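Local coordinates for high affinity transport system protein p37 (Mycoplasma hyorhinis, PDB 3E79) that forms part of a high-affinity transport system, is probably a membrane-tethered lipoprotein, and binds thiamine diphosphate, at residues A[177-182]-A[332-337]. Residues are numbered along the deposited sequence; the frame is centred on the assembly and turned at random.
Sequences EINKIF and MEALIV. With I3C (5-amino-2,4,6-triiodobenzene-1,3-dicarboxylic acid), chain B.
The CA atoms of Asn179 and Glu333 come nearest where helix segment 177-182 runs nearly antiparallel to strand segment 332-337, their axes 7.6 Å apart at 169°. The Asn179 amide pairs with both backbone polar groups of Ala334. Asn179 OD1 accepts Ala334 N at 2.8 Å through an in-plane lone pair. Asn179 ND2 donates to Ala334 O at 3.1 Å, close to the amide plane. Both bonds are nearly straight, and together they fix the rotation of the amide. Asn179 CG lies anti to its carbonyl carbon (chi1 -70°), which points the amide at the strand. The side chain bonds to Ala334 much as an adjoining strand would, at the edge of a five-stranded mixed sheet where 331-337 is outermost within the chain. The sheet belongs to a periplasmic-binding-protein-like fold. Ile178 packs on Ala334 and Val337: Ile178 CG2 is 4.1 Å from Ala334 CB, and Ile178 CD1 is 3.8 Å from Val337 CG1. Phe182 turns its ring edge to Met332 O, 3.8 Å from Phe182 CE1. The ring also meets Trp220 and Phe312. A bound I3C molecule places iodine I2 3.0 Å from Ala334 O, and its N13 donates to Leu335 O. Glu333 OE1 forms a salt bridge with Lys232, which also binds I3C.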
ATOM      1  N   GLU A 177      10.334 -17.442   2.015  1.00 14.44           N
ATOM      2  CA  GLU A 177      11.391 -16.618   1.419  1.00 19.20           C
ATOM      3  C   GLU A 177      11.611 -15.343   2.236  1.00 17.24           C
ATOM      4  O   GLU A 177      12.744 -14.915   2.448  1.00 17.96           O
ATOM      5  CB  GLU A 177      11.066 -16.216  -0.013  1.00 17.61           C
ATOM      6  CG  GLU A 177      10.994 -17.249  -1.110  1.00 26.84           C
ATOM      7  CD  GLU A 177      10.749 -16.569  -2.456  1.00 49.47           C
ATOM      8  OE1 GLU A 177       9.594 -16.577  -2.941  1.00 83.00           O
ATOM      9  OE2 GLU A 177      11.692 -16.006  -3.054  1.00 44.53           O
ATOM     10  N   ILE A 178      10.509 -14.713   2.681  1.00 12.39           N
ATOM     11  CA  ILE A 178      10.667 -13.539   3.541  1.00  9.99           C
ATOM     12  C   ILE A 178      11.447 -13.919   4.802  1.00 20.16           C
ATOM     13  O   ILE A 178      12.308 -13.173   5.262  1.00 17.03           O
ATOM     14  CB  ILE A 178       9.311 -12.923   3.921  1.00 14.44           C
ATOM     15  CG1 ILE A 178       8.636 -12.161   2.768  1.00 16.08           C
ATOM     16  CG2 ILE A 178       9.408 -12.022   5.153  1.00 11.30           C
ATOM     17  CD1 ILE A 178       7.138 -12.000   2.943  1.00 17.97           C
ATOM     18  N   ASN A 179      11.196 -15.072   5.419  1.00 14.63           N
ATOM     19  CA  ASN A 179      11.930 -15.406   6.645  1.00 12.67           C
ATOM     20  C   ASN A 179      13.423 -15.572   6.397  1.00 11.64           C
ATOM     21  O   ASN A 179      14.240 -15.283   7.273  1.00 13.40           O
ATOM     22  CB  ASN A 179      11.350 -16.687   7.267  1.00 15.31           C
ATOM     23  CG  ASN A 179       9.967 -16.446   7.828  1.00 17.33           C
ATOM     24  OD1 ASN A 179       9.684 -15.296   8.170  1.00 16.62           O
ATOM     25  ND2 ASN A 179       9.139 -17.480   7.923  1.00 18.66           N
ATOM     26  N   LYS A 180      13.823 -16.023   5.217  1.00 12.84           N
ATOM     27  CA  LYS A 180      15.247 -16.122   4.899  1.00 15.77           C
ATOM     28  C   LYS A 180      15.930 -14.762   4.962  1.00 26.83           C
ATOM     29  O   LYS A 180      17.071 -14.664   5.404  1.00 20.52           O
ATOM     30  CB  LYS A 180      15.456 -16.708   3.505  1.00 22.26           C
ATOM     31  CG  LYS A 180      15.228 -18.206   3.395  1.00 46.20           C
ATOM     32  CD  LYS A 180      14.836 -18.638   1.990  1.00 59.45           C
ATOM     33  CE  LYS A 180      13.780 -19.733   2.001  1.00 61.96           C
ATOM     34  NZ  LYS A 180      13.022 -19.825   0.720  1.00 56.04           N
ATOM     35  N   ILE A 181      15.208 -13.739   4.514  1.00 21.28           N
ATOM     36  CA  ILE A 181      15.699 -12.366   4.479  1.00 17.79           C
ATOM     37  C   ILE A 181      15.612 -11.682   5.823  1.00 17.20           C
ATOM     38  O   ILE A 181      16.464 -10.865   6.209  1.00 20.81           O
ATOM     39  CB  ILE A 181      14.877 -11.553   3.440  1.00 26.67           C
ATOM     40  CG1 ILE A 181      15.377 -11.736   2.005  1.00 33.04           C
ATOM     41  CG2 ILE A 181      14.802 -10.079   3.801  1.00 26.48           C
ATOM     42  CD1 ILE A 181      14.305 -11.485   0.967  1.00 37.97           C
ATOM     43  N   PHE A 182      14.550 -11.979   6.579  1.00 18.08           N
ATOM     44  CA  PHE A 182      14.296 -11.184   7.786  1.00 17.07           C
ATOM     45  C   PHE A 182      14.723 -11.888   9.068  1.00 14.42           C
ATOM     46  O   PHE A 182      15.013 -11.228  10.064  1.00 15.70           O
ATOM     47  CB  PHE A 182      12.808 -10.856   7.858  1.00 17.71           C
ATOM     48  CG  PHE A 182      12.344 -10.045   9.053  1.00 15.25           C
ATOM     49  CD1 PHE A 182      11.875 -10.670  10.196  1.00 18.56           C
ATOM     50  CD2 PHE A 182      12.364  -8.662   9.031  1.00 14.59           C
ATOM     51  CE1 PHE A 182      11.438  -9.922  11.273  1.00 20.10           C
ATOM     52  CE2 PHE A 182      11.948  -7.908  10.108  1.00 14.57           C
ATOM     53  CZ  PHE A 182      11.478  -8.541  11.245  1.00 20.39           C
ATOM     54  N   MET A 332      10.277 -13.215  15.627  1.00 17.35           N
ATOM     55  CA  MET A 332       9.065 -12.832  14.878  1.00 15.53           C
ATOM     56  C   MET A 332       9.252 -13.322  13.463  1.00 21.23           C
ATOM     57  O   MET A 332      10.340 -13.176  12.881  1.00 21.68           O
ATOM     58  CB  MET A 332       8.968 -11.335  15.069  1.00 27.60           C
ATOM     59  CG  MET A 332       8.131 -10.516  14.131  1.00 30.76           C
ATOM     60  SD  MET A 332       7.629  -8.958  14.920  1.00 26.66           S
ATOM     61  CE  MET A 332       6.249  -8.591  13.804  1.00 17.94           C
ATOM     62  N   GLU A 333       8.235 -13.948  12.863  1.00 16.59           N
ATOM     63  CA  GLU A 333       8.461 -14.450  11.513  1.00 19.25           C
ATOM     64  C   GLU A 333       7.143 -14.446  10.738  1.00 13.66           C
ATOM     65  O   GLU A 333       6.103 -14.337  11.393  1.00 16.51           O
ATOM     66  CB  GLU A 333       9.075 -15.844  11.538  1.00 19.96           C
ATOM     67  CG  GLU A 333       8.160 -16.962  11.979  1.00 22.17           C
ATOM     68  CD  GLU A 333       8.903 -18.191  12.476  1.00 29.43           C
ATOM     69  OE1 GLU A 333       8.233 -19.233  12.620  1.00 22.30           O
ATOM     70  OE2 GLU A 333      10.119 -18.184  12.752  1.00 27.92           O
ATOM     71  N   ALA A 334       7.275 -14.561   9.418  1.00 10.67           N
ATOM     72  CA  ALA A 334       6.104 -14.566   8.551  1.00 13.29           C
ATOM     73  C   ALA A 334       5.452 -15.941   8.536  1.00 12.47           C
ATOM     74  O   ALA A 334       6.144 -16.962   8.447  1.00 20.55           O
ATOM     75  CB  ALA A 334       6.466 -14.127   7.133  1.00 14.30           C
ATOM     76  N   LEU A 335       4.123 -15.946   8.622  1.00  9.86           N
ATOM     77  CA  LEU A 335       3.389 -17.205   8.540  1.00 13.61           C
ATOM     78  C   LEU A 335       2.904 -17.443   7.122  1.00 17.03           C
ATOM     79  O   LEU A 335       3.073 -18.522   6.556  1.00 14.39           O
ATOM     80  CB  LEU A 335       2.225 -17.197   9.524  1.00 12.82           C
ATOM     81  CG  LEU A 335       1.273 -18.394   9.463  1.00 19.57           C
ATOM     82  CD1 LEU A 335       1.931 -19.605  10.104  1.00 15.49           C
ATOM     83  CD2 LEU A 335      -0.049 -18.055  10.144  1.00 17.42           C
ATOM     84  N   ILE A 336       2.279 -16.415   6.551  1.00 14.78           N
ATOM     85  CA  ILE A 336       1.740 -16.498   5.192  1.00 12.98           C
ATOM     86  C   ILE A 336       1.458 -15.089   4.663  1.00 15.38           C
ATOM     87  O   ILE A 336       1.282 -14.170   5.466  1.00 14.23           O
ATOM     88  CB  ILE A 336       0.463 -17.346   5.184  1.00 13.96           C
ATOM     89  CG1 ILE A 336      -0.113 -17.671   3.804  1.00 16.99           C
ATOM     90  CG2 ILE A 336      -0.606 -16.667   6.044  1.00 17.00           C
ATOM     91  CD1 ILE A 336      -1.191 -18.740   3.838  1.00 13.01           C
ATOM     92  N   VAL A 337       1.429 -14.888   3.357  1.00 14.99           N
ATOM     93  CA  VAL A 337       1.066 -13.563   2.823  1.00 16.08           C
ATOM     94  C   VAL A 337      -0.352 -13.656   2.294  1.00 14.75           C
ATOM     95  O   VAL A 337      -1.005 -14.691   2.453  1.00 17.22           O
ATOM     96  CB  VAL A 337       2.056 -13.071   1.767  1.00 14.47           C
ATOM     97  CG1 VAL A 337       3.467 -12.996   2.368  1.00 13.70           C
ATOM     98  CG2 VAL A 337       2.082 -13.964   0.533  1.00 11.06           C
TER
HETATM   99  I3  I3C B 500       2.286 -24.277   7.254  1.00 39.17           I
HETATM  100  I2  I3C B 500       6.355 -19.967   8.032  1.00 26.70           I
HETATM  101  I1  I3C B 500       7.826 -25.654   9.236  1.00 45.15           I
HETATM  102  O8  I3C B 500       4.552 -26.819   7.423  1.00 42.18           O
HETATM  103  O9  I3C B 500       4.259 -26.356   9.599  1.00 31.93           O
HETATM  104  C10 I3C B 500       8.206 -22.447   8.846  1.00 27.16           C
HETATM  105  N13 I3C B 500       3.614 -21.430   7.330  1.00 22.36           N
HETATM  106  C1  I3C B 500       5.125 -24.645   8.233  1.00 30.49           C
HETATM  107  C6  I3C B 500       4.220 -23.690   7.764  1.00 23.61           C
HETATM  108  C5  I3C B 500       4.541 -22.339   7.677  1.00 28.30           C
HETATM  109  C4  I3C B 500       5.861 -21.982   7.985  1.00 22.71           C
HETATM  110  C3  I3C B 500       6.785 -22.909   8.490  1.00 26.08           C
HETATM  111  C2  I3C B 500       6.420 -24.259   8.578  1.00 21.52           C
HETATM  112  C7  I3C B 500       4.602 -26.089   8.423  1.00 33.98           C
HETATM  113  O11 I3C B 500       8.487 -22.217  10.037  1.00 32.95           O
HETATM  114  O12 I3C B 500       8.998 -22.343   7.890  1.00 26.81           O